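Side-chain contacts in DNA polymerase (Pyrobaculum calidifontis, PDB 5MDN), which probably catalyses the template-directed extension of DNA by adding nucleotides from deoxyribonucleoside triphosphates, with release of diphosphate, as a member of polymerase family B: residues 278-283 with 365-370; 371-376 with 508-513; 515-518 with 524-527. One frame throughout, in Å; residues are numbered along the deposited sequence.

Interaction 1 (278-283 with 365-370); sequences LYNIVD and VAAASV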
loop_
_atom_site.group_PDB
_atom_site.type_symbol
_atom_site.label_atom_id
_atom_site.label_comp_id
_atom_site.label_asym_id
_atom_site.label_seq_id
_atom_site.Cartn_x
_atom_site.Cartn_y
_atom_site.Cartn_z
ATOM N N LEU A 278 0.122 7.638 4.793
ATOM C CA LEU A 278 0.999 7.634 3.629
ATOM C C LEU A 278 1.946 6.442 3.622
ATOM O O LEU A 278 2.421 6.052 2.552
ATOM C CB LEU A 278 1.793 8.939 3.558
ATOM C CG LEU A 278 0.951 10.211 3.467
ATOM C CD1 LEU A 278 1.842 11.440 3.386
ATOM C CD2 LEU A 278 0.009 10.144 2.275
ATOM N N TYR A 279 2.240 5.858 4.784
ATOM C CA TYR A 279 3.074 4.662 4.803
ATOM C C TYR A 279 2.387 3.476 4.135
ATOM O O TYR A 279 3.072 2.549 3.691
ATOM C CB TYR A 279 3.464 4.309 6.238
ATOM C CG TYR A 279 4.451 3.164 6.342
ATOM C CD1 TYR A 279 5.601 3.140 5.566
ATOM C CD2 TYR A 279 4.233 2.111 7.223
ATOM C CE1 TYR A 279 6.506 2.097 5.657
ATOM C CE2 TYR A 279 5.132 1.065 7.322
ATOM C CZ TYR A 279 6.266 1.064 6.538
ATOM O OH TYR A 279 7.160 0.022 6.639
ATOM N N ASN A 280 1.055 3.483 4.061
ATOM C CA ASN A 280 0.345 2.434 3.336
ATOM C C ASN A 280 0.729 2.414 1.861
ATOM O O ASN A 280 0.928 1.342 1.279
ATOM C CB ASN A 280 -1.163 2.625 3.491
ATOM C CG ASN A 280 -1.649 2.349 4.898
ATOM O OD1 ASN A 280 -2.642 2.920 5.349
ATOM N ND2 ASN A 280 -0.952 1.463 5.601
ATOM N N ILE A 281 0.834 3.585 1.234
ATOM C CA ILE A 281 1.097 3.629 -0.200
ATOM C C ILE A 281 2.590 3.544 -0.524
ATOM O O ILE A 281 2.965 2.953 -1.543
ATOM C CB ILE A 281 0.463 4.884 -0.826
ATOM C CG1 ILE A 281 0.583 4.843 -2.351
ATOM C CG2 ILE A 281 1.084 6.155 -0.278
ATOM C CD1 ILE A 281 -0.235 3.742 -2.997
ATOM N N VAL A 282 3.462 4.109 0.318
ATOM C CA VAL A 282 4.890 4.082 0.025
ATOM C C VAL A 282 5.475 2.688 0.208
ATOM O O VAL A 282 6.537 2.387 -0.350
ATOM C CB VAL A 282 5.660 5.104 0.886
ATOM C CG1 VAL A 282 5.058 6.495 0.743
ATOM C CG2 VAL A 282 5.698 4.674 2.343
ATOM N N ASP A 283 4.815 1.831 0.992
ATOM C CA ASP A 283 5.266 0.451 1.132
ATOM C C ASP A 283 5.255 -0.270 -0.210
ATOM O O ASP A 283 6.031 -1.209 -0.418
ATOM C CB ASP A 283 4.390 -0.279 2.154
ATOM C CG ASP A 283 5.087 -1.482 2.777
ATOM O OD1 ASP A 283 6.105 -1.946 2.222
ATOM O OD2 ASP A 283 4.618 -1.962 3.831
ATOM N N VAL A 365 -8.315 2.977 0.238
ATOM C CA VAL A 365 -7.713 2.645 -1.052
ATOM C C VAL A 365 -6.232 2.310 -0.896
ATOM O O VAL A 365 -5.723 1.379 -1.532
ATOM C CB VAL A 365 -7.949 3.787 -2.061
ATOM C CG1 VAL A 365 -7.322 5.095 -1.583
ATOM C CG2 VAL A 365 -7.414 3.402 -3.433
ATOM N N ALA A 366 -5.518 3.052 -0.045
ATOM C CA ALA A 366 -4.095 2.790 0.149
ATOM C C ALA A 366 -3.843 1.660 1.141
ATOM O O ALA A 366 -2.861 0.923 0.996
ATOM C CB ALA A 366 -3.391 4.063 0.615
ATOM N N ALA A 367 -4.707 1.511 2.150
ATOM C CA ALA A 367 -4.511 0.462 3.145
ATOM C C ALA A 367 -4.688 -0.927 2.548
ATOM O O ALA A 367 -4.033 -1.879 2.990
ATOM C CB ALA A 367 -5.480 0.659 4.311
ATOM N N ALA A 368 -5.565 -1.063 1.557
ATOM C CA ALA A 368 -5.804 -2.350 0.926
ATOM C C ALA A 368 -4.632 -2.745 0.033
ATOM O O ALA A 368 -3.891 -1.900 -0.475
ATOM C CB ALA A 368 -7.095 -2.308 0.108
ATOM N N SER A 369 -4.470 -4.051 -0.159
ATOM C CA SER A 369 -3.437 -4.550 -1.051
ATOM C C SER A 369 -3.857 -4.346 -2.505
ATOM O O SER A 369 -5.029 -4.111 -2.814
ATOM C CB SER A 369 -3.147 -6.028 -0.782
ATOM O OG SER A 369 -4.279 -6.837 -1.044
ATOM N N VAL A 370 -2.867 -4.418 -3.399
ATOM C CA VAL A 370 -3.120 -4.196 -4.822
ATOM C C VAL A 370 -4.197 -5.147 -5.330
ATOM O O VAL A 370 -5.126 -4.739 -6.040
ATOM C CB VAL A 370 -1.816 -4.330 -5.627
ATOM C CG1 VAL A 370 -2.081 -4.091 -7.104
ATOM C CG2 VAL A 370 -0.773 -3.355 -5.099
#

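Interaction 2 (371-376 with 508-513); sequences GNRVEW and KVMANA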
loop_
_atom_site.group_PDB
_atom_site.type_symbol
_atom_site.label_atom_id
_atom_site.label_comp_id
_atom_site.label_asym_id
_atom_site.label_seq_id
_atom_site.Cartn_x
_atom_site.Cartn_y
_atom_site.Cartn_z
ATOM N N GLY A 371 -4.089 -6.430 -4.975
ATOM C CA GLY A 371 -5.103 -7.390 -5.380
ATOM C C GLY A 371 -6.435 -7.135 -4.709
ATOM O O GLY A 371 -7.491 -7.282 -5.327
ATOM N N ASN A 372 -6.406 -6.764 -3.432
ATOM C CA ASN A 372 -7.646 -6.395 -2.768
ATOM C C ASN A 372 -8.289 -5.182 -3.445
ATOM O O ASN A 372 -9.513 -5.136 -3.609
ATOM C CB ASN A 372 -7.393 -6.175 -1.269
ATOM C CG ASN A 372 -8.676 -5.988 -0.477
ATOM O OD1 ASN A 372 -9.171 -6.889 0.204
ATOM N ND2 ASN A 372 -9.208 -4.787 -0.550
ATOM N N ARG A 373 -7.482 -4.207 -3.874
ATOM C CA ARG A 373 -8.023 -3.036 -4.568
ATOM C C ARG A 373 -8.653 -3.425 -5.905
ATOM O O ARG A 373 -9.727 -2.927 -6.265
ATOM C CB ARG A 373 -6.914 -1.998 -4.768
ATOM C CG ARG A 373 -7.392 -0.581 -5.034
ATOM C CD ARG A 373 -6.210 0.357 -5.242
ATOM N NE ARG A 373 -5.329 0.412 -4.076
ATOM C CZ ARG A 373 -4.033 0.118 -4.107
ATOM N NH1 ARG A 373 -3.466 -0.247 -5.247
ATOM N NH2 ARG A 373 -3.300 0.196 -3.002
ATOM N N VAL A 374 -7.991 -4.308 -6.661
ATOM C CA VAL A 374 -8.500 -4.718 -7.969
ATOM C C VAL A 374 -9.784 -5.526 -7.817
ATOM O O VAL A 374 -10.714 -5.399 -8.624
ATOM C CB VAL A 374 -7.417 -5.519 -8.717
ATOM C CG1 VAL A 374 -7.993 -6.226 -9.939
ATOM C CG2 VAL A 374 -6.263 -4.617 -9.110
ATOM N N GLU A 375 -9.867 -6.350 -6.771
ATOM C CA GLU A 375 -11.041 -7.196 -6.591
ATOM C C GLU A 375 -12.286 -6.380 -6.261
ATOM O O GLU A 375 -13.393 -6.753 -6.666
ATOM C CB GLU A 375 -10.766 -8.234 -5.508
ATOM C CG GLU A 375 -11.681 -9.431 -5.561
ATOM C CD GLU A 375 -11.092 -10.626 -4.842
ATOM O OE1 GLU A 375 -11.016 -10.594 -3.595
ATOM O OE2 GLU A 375 -10.700 -11.595 -5.524
ATOM N N TRP A 376 -12.133 -5.270 -5.537
ATOM C CA TRP A 376 -13.265 -4.382 -5.298
ATOM C C TRP A 376 -13.693 -3.639 -6.556
ATOM O O TRP A 376 -14.854 -3.224 -6.651
ATOM C CB TRP A 376 -12.935 -3.385 -4.186
ATOM C CG TRP A 376 -13.131 -3.953 -2.817
ATOM C CD1 TRP A 376 -12.166 -4.205 -1.883
ATOM C CD2 TRP A 376 -14.373 -4.355 -2.228
ATOM N NE1 TRP A 376 -12.735 -4.734 -0.748
ATOM C CE2 TRP A 376 -14.088 -4.835 -0.935
ATOM C CE3 TRP A 376 -15.700 -4.351 -2.669
ATOM C CZ2 TRP A 376 -15.081 -5.307 -0.079
ATOM C CZ3 TRP A 376 -16.683 -4.821 -1.820
ATOM C CH2 TRP A 376 -16.370 -5.293 -0.541
ATOM N N LYS A 508 -4.400 3.465 -15.680
ATOM C CA LYS A 508 -3.309 2.601 -16.126
ATOM C C LYS A 508 -2.915 1.593 -15.050
ATOM O O LYS A 508 -2.761 0.398 -15.329
ATOM C CB LYS A 508 -2.094 3.451 -16.489
ATOM C CG LYS A 508 -0.878 2.635 -16.883
ATOM C CD LYS A 508 0.309 3.518 -17.215
ATOM C CE LYS A 508 1.535 2.677 -17.536
ATOM N NZ LYS A 508 2.732 3.515 -17.818
ATOM N N VAL A 509 -2.734 2.064 -13.812
ATOM C CA VAL A 509 -2.237 1.196 -12.748
ATOM C C VAL A 509 -3.224 0.072 -12.458
ATOM O O VAL A 509 -2.828 -1.082 -12.247
ATOM C CB VAL A 509 -1.929 2.023 -11.486
ATOM C CG1 VAL A 509 -1.491 1.117 -10.343
ATOM C CG2 VAL A 509 -0.859 3.057 -11.782
ATOM N N MET A 510 -4.521 0.381 -12.455
ATOM C CA MET A 510 -5.519 -0.655 -12.207
ATOM C C MET A 510 -5.581 -1.652 -13.359
ATOM O O MET A 510 -5.752 -2.856 -13.136
ATOM C CB MET A 510 -6.884 -0.017 -11.964
ATOM C CG MET A 510 -6.926 0.870 -10.728
ATOM S SD MET A 510 -6.613 -0.016 -9.187
ATOM C CE MET A 510 -7.839 -1.316 -9.283
ATOM N N ALA A 511 -5.456 -1.170 -14.598
ATOM C CA ALA A 511 -5.416 -2.068 -15.748
ATOM C C ALA A 511 -4.195 -2.979 -15.695
ATOM O O ALA A 511 -4.302 -4.195 -15.897
ATOM C CB ALA A 511 -5.433 -1.257 -17.042
ATOM N N ASN A 512 -3.017 -2.407 -15.428
ATOM C CA ASN A 512 -1.792 -3.198 -15.392
ATOM C C ASN A 512 -1.695 -4.077 -14.149
ATOM O O ASN A 512 -0.880 -5.005 -14.125
ATOM C CB ASN A 512 -0.572 -2.279 -15.473
ATOM C CG ASN A 512 -0.518 -1.498 -16.769
ATOM O OD1 ASN A 512 -1.185 -1.846 -17.744
ATOM N ND2 ASN A 512 0.285 -0.441 -16.793
ATOM N N ALA A 513 -2.499 -3.807 -13.121
ATOM C CA ALA A 513 -2.507 -4.647 -11.930
ATOM C C ALA A 513 -3.263 -5.955 -12.130
ATOM O O ALA A 513 -3.128 -6.862 -11.301
ATOM C CB ALA A 513 -3.112 -3.883 -10.752
#

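Interaction 3 (515-518 with 524-527); sequences YGYL and RWYK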
loop_
_atom_site.group_PDB
_atom_site.type_symbol
_atom_site.label_atom_id
_atom_site.label_comp_id
_atom_site.label_asym_id
_atom_site.label_seq_id
_atom_site.Cartn_x
_atom_site.Cartn_y
_atom_site.Cartn_z
ATOM N N TYR A 515 -2.905 -8.482 -14.169
ATOM C CA TYR A 515 -2.083 -9.679 -14.345
ATOM C C TYR A 515 -1.607 -10.240 -13.009
ATOM O O TYR A 515 -1.632 -11.458 -12.795
ATOM C CB TYR A 515 -0.897 -9.358 -15.254
ATOM C CG TYR A 515 0.160 -10.437 -15.311
ATOM C CD1 TYR A 515 -0.092 -11.656 -15.928
ATOM C CD2 TYR A 515 1.419 -10.226 -14.767
ATOM C CE1 TYR A 515 0.879 -12.640 -15.987
ATOM C CE2 TYR A 515 2.394 -11.199 -14.822
ATOM C CZ TYR A 515 2.121 -12.404 -15.432
ATOM O OH TYR A 515 3.102 -13.366 -15.479
ATOM N N GLY A 516 -1.162 -9.369 -12.101
ATOM C CA GLY A 516 -0.784 -9.833 -10.775
ATOM C C GLY A 516 -1.952 -10.420 -10.004
ATOM O O GLY A 516 -1.788 -11.379 -9.245
ATOM N N TYR A 517 -3.144 -9.845 -10.179
ATOM C CA TYR A 517 -4.317 -10.316 -9.450
ATOM C C TYR A 517 -4.730 -11.713 -9.897
ATOM O O TYR A 517 -5.034 -12.579 -9.067
ATOM C CB TYR A 517 -5.473 -9.332 -9.630
ATOM C CG TYR A 517 -6.812 -9.884 -9.198
ATOM C CD1 TYR A 517 -7.188 -9.882 -7.862
ATOM C CD2 TYR A 517 -7.700 -10.406 -10.128
ATOM C CE1 TYR A 517 -8.413 -10.389 -7.465
ATOM C CE2 TYR A 517 -8.924 -10.916 -9.741
ATOM C CZ TYR A 517 -9.276 -10.904 -8.409
ATOM O OH TYR A 517 -10.495 -11.410 -8.019
ATOM N N LEU A 518 -4.762 -11.951 -11.210
ATOM C CA LEU A 518 -5.272 -13.213 -11.734
ATOM C C LEU A 518 -4.357 -14.395 -11.444
ATOM O O LEU A 518 -4.772 -15.538 -11.657
ATOM C CB LEU A 518 -5.510 -13.095 -13.239
ATOM C CG LEU A 518 -6.535 -12.038 -13.650
ATOM C CD1 LEU A 518 -6.458 -11.757 -15.140
ATOM C CD2 LEU A 518 -7.937 -12.469 -13.254
ATOM N N ARG A 524 -11.002 -14.221 -6.488
ATOM C CA ARG A 524 -12.332 -14.656 -6.897
ATOM C C ARG A 524 -12.327 -15.155 -8.336
ATOM O O ARG A 524 -12.851 -16.234 -8.636
ATOM C CB ARG A 524 -13.311 -13.500 -6.709
ATOM C CG ARG A 524 -13.429 -13.163 -5.246
ATOM C CD ARG A 524 -14.169 -11.886 -4.921
ATOM N NE ARG A 524 -13.755 -11.457 -3.585
ATOM C CZ ARG A 524 -14.462 -10.688 -2.768
ATOM N NH1 ARG A 524 -15.660 -10.257 -3.124
ATOM N NH2 ARG A 524 -13.969 -10.365 -1.578
ATOM N N TRP A 525 -11.736 -14.376 -9.242
ATOM C CA TRP A 525 -11.629 -14.740 -10.647
ATOM C C TRP A 525 -10.288 -15.390 -10.973
ATOM O O TRP A 525 -9.765 -15.215 -12.079
ATOM C CB TRP A 525 -11.864 -13.514 -11.528
ATOM C CG TRP A 525 -13.306 -13.142 -11.612
ATOM C CD1 TRP A 525 -14.231 -13.651 -12.472
ATOM C CD2 TRP A 525 -14.001 -12.199 -10.786
ATOM N NE1 TRP A 525 -15.457 -13.075 -12.244
ATOM C CE2 TRP A 525 -15.342 -12.182 -11.212
ATOM C CE3 TRP A 525 -13.616 -11.366 -9.731
ATOM C CZ2 TRP A 525 -16.303 -11.364 -10.621
ATOM C CZ3 TRP A 525 -14.571 -10.554 -9.147
ATOM C CH2 TRP A 525 -15.898 -10.559 -9.593
ATOM N N TYR A 526 -9.725 -16.135 -10.024
ATOM C CA TYR A 526 -8.494 -16.873 -10.263
ATOM C C TYR A 526 -8.771 -18.108 -11.109
ATOM O O TYR A 526 -9.670 -18.898 -10.803
ATOM C CB TYR A 526 -7.840 -17.284 -8.946
ATOM C CG TYR A 526 -6.709 -18.272 -9.134
ATOM C CD1 TYR A 526 -5.500 -17.876 -9.693
ATOM C CD2 TYR A 526 -6.855 -19.605 -8.771
ATOM C CE1 TYR A 526 -4.468 -18.776 -9.878
ATOM C CE2 TYR A 526 -5.830 -20.513 -8.951
ATOM C CZ TYR A 526 -4.637 -20.092 -9.506
ATOM O OH TYR A 526 -3.611 -20.991 -9.688
ATOM N N LYS A 527 -7.993 -18.272 -12.175
ATOM C CA LYS A 527 -7.975 -19.505 -12.954
ATOM C C LYS A 527 -6.552 -19.729 -13.437
ATOM O O LYS A 527 -5.980 -18.860 -14.102
ATOM C CB LYS A 527 -8.951 -19.439 -14.131
ATOM C CG LYS A 527 -9.041 -20.726 -14.926
ATOM C CD LYS A 527 -9.688 -21.823 -14.097
ATOM C CE LYS A 527 -11.177 -21.947 -14.380
ATOM N NZ LYS A 527 -11.434 -22.466 -15.748
#

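Interaction 1 (278-283 with 365-370)
Asn280 and Ala366 meet through their beta carbons, 3.9 Å apart from CB to CB. Asn280 CB also lies over the peptide that follows Ala366, 3.5 Å from Ala366 O. The amide end of Asn280 reaches one residue further. Its CG stands 3.9 Å from Ala367 CA, and its OD1 lies 3.8 Å from Ala367 CB. These contacts are van der Waals in kind. Ile281 closes the other flank with the base of its side chain, where CB packs 4.2 Å from Ala366 CB. The Ala366 methyl is thus shared by two consecutive residues of the helical turn. With small alanines at 366 and 367, the backbones come close, and Asn280 CA is 5.2 Å from Ala367 CA.

Asn280 has CG beside its own backbone N (chi1 -69°), which carries the amide past Ala366 to Ala367. Its OD1 takes a weak hydrogen bond from Asn233 ND2.

The contact joins the exonuclease region of the chain to the polymerase region. Helix 278-282 directly follows strand 274-277, an outer strand of the exonuclease mixed sheet. Segment 365-370 links helix 362-365 to helix 370-384. The long helix 326-356 packs against both segments, with Leu347 meeting Ile281 and Leu351 meeting Ala366.

Interaction 2 (371-376 with 508-513)
Met510 and Ala513 of segment 508-513 pack on Arg373 and Val374 of helix 370-384, in a buried contact. Residues 508-516 fit the Kx3NSxYG signature (motif B) of family B DNA polymerases, with Ala513 at the serine position. Lys508 opens this signature in the last turn or so of helix 495-512. Helices 495-512 and 468-486 correspond to the paired fingers helices of the family, and Lys508 packs on Arg480 of the second one.

Met510 makes the widest contact. Its chain bends at chi2 (-63°) and again at chi3 (-54°), and this curls the methyl toward helix 370-384. CE then settles between side chain and backbone, 3.7 Å from Val374 CG2 and equally near Val374 CA. It also lies 3.9 Å from Arg373 O. Val374 and Met510 run past each other in opposite directions. The sulfur takes a different neighbour: SD sits 4.0 Å from Arg373 CD, and the two side chains cross at about a right angle. Only the aliphatic part of the arginine is used here. Its chain bends at chi3, and the guanidinium is held by Val365 O at NE and by a salt bridge from NH2 to Glu284. Leu354 of helix 326-356 touches both Arg373 and Met510.

Ala511 faces away from this contact, onto Leu476 of helix 468-486. Asn512 does not touch segment 371-376; its carbonyl O bonds the hydroxyl of Tyr400. Ala513 brings the small side chain back to the interface. One Val374 branch, CG2, thus touches both Met510 and Ala513, and Ala513 CB lies 3.6 Å from it.

Interaction 3 (515-518 with 524-527)
Tyr517 has CG anti to its backbone N (chi1 166°), and this swings the phenol out to Arg524 and Trp525. Leu518 takes the other common setting, CG beside the backbone N (chi1 -61°), which brings CD2 to the backbone of Trp525. Two consecutive helix residues therefore reach the chain that follows their own helix.

The Tyr517 hydroxyl meets both Arg524 and Trp525. It receives a weak but nearly straight hydrogen bond from Trp525 N, 3.4 Å from N to OH with an angle of 175° at the hydrogen. The same OH lies in the plane of the indole, at its edge, 3.6 Å from Trp525 CE3. Arg524 adds its CB, 3.7 Å from Tyr517 OH. The edge of the phenol ring also meets the tryptophan's beta carbon, with Tyr517 CE2 4.3 Å from Trp525 CB. Leu518 CD2 packs 3.5 Å from Trp525 O. The carbonyl O of Leu518 faces the edge of the Tyr526 ring near its plane, at CD1.

The segments fold helix 514-519 against the loop that leads into helix 528-551. Helix 370-384 covers one side, where Leu378 touches both Tyr517 and Trp525. Phe468 meets the Trp525 ring with the planes tilted.

The strongest polar partner of both Tyr517 and Arg524 is Glu375 of helix 370-384. The phenol probably donates a hydrogen bond to this carboxylate, which could make its oxygen a somewhat better acceptor for the N-H of Trp525. The carboxylate probably also helps balance the positive charge of Arg524, near which Arg392 and Arg395 also lie. The loop backbone is tied only weakly to this buried phenol.

How the interactions relate
Helix 370-384 connects the three contacts. Arg373 of interaction 2 reaches back to interaction 1, its NE probably bonded to Val365 O at 2.7 Å. Val370 CG1 also packs 3.8 Å from Ala513 CB. On the other side, Glu375 serves interaction 3, with OE2 2.5 Å from Tyr517 OH and OE1 2.9 Å from Arg524 NE. Interactions 1 and 3 do not touch; their centres are 20 Å apart. Interaction 1 is nearest the metals: the side chain of Ala367 is about 10 Å from a magnesium ion, which Asp7 and Asp363 bind. Asn280 lies about 11 Å, side chain to side chain, from Asp236, a ligand of a second magnesium that is not bound to this chain here.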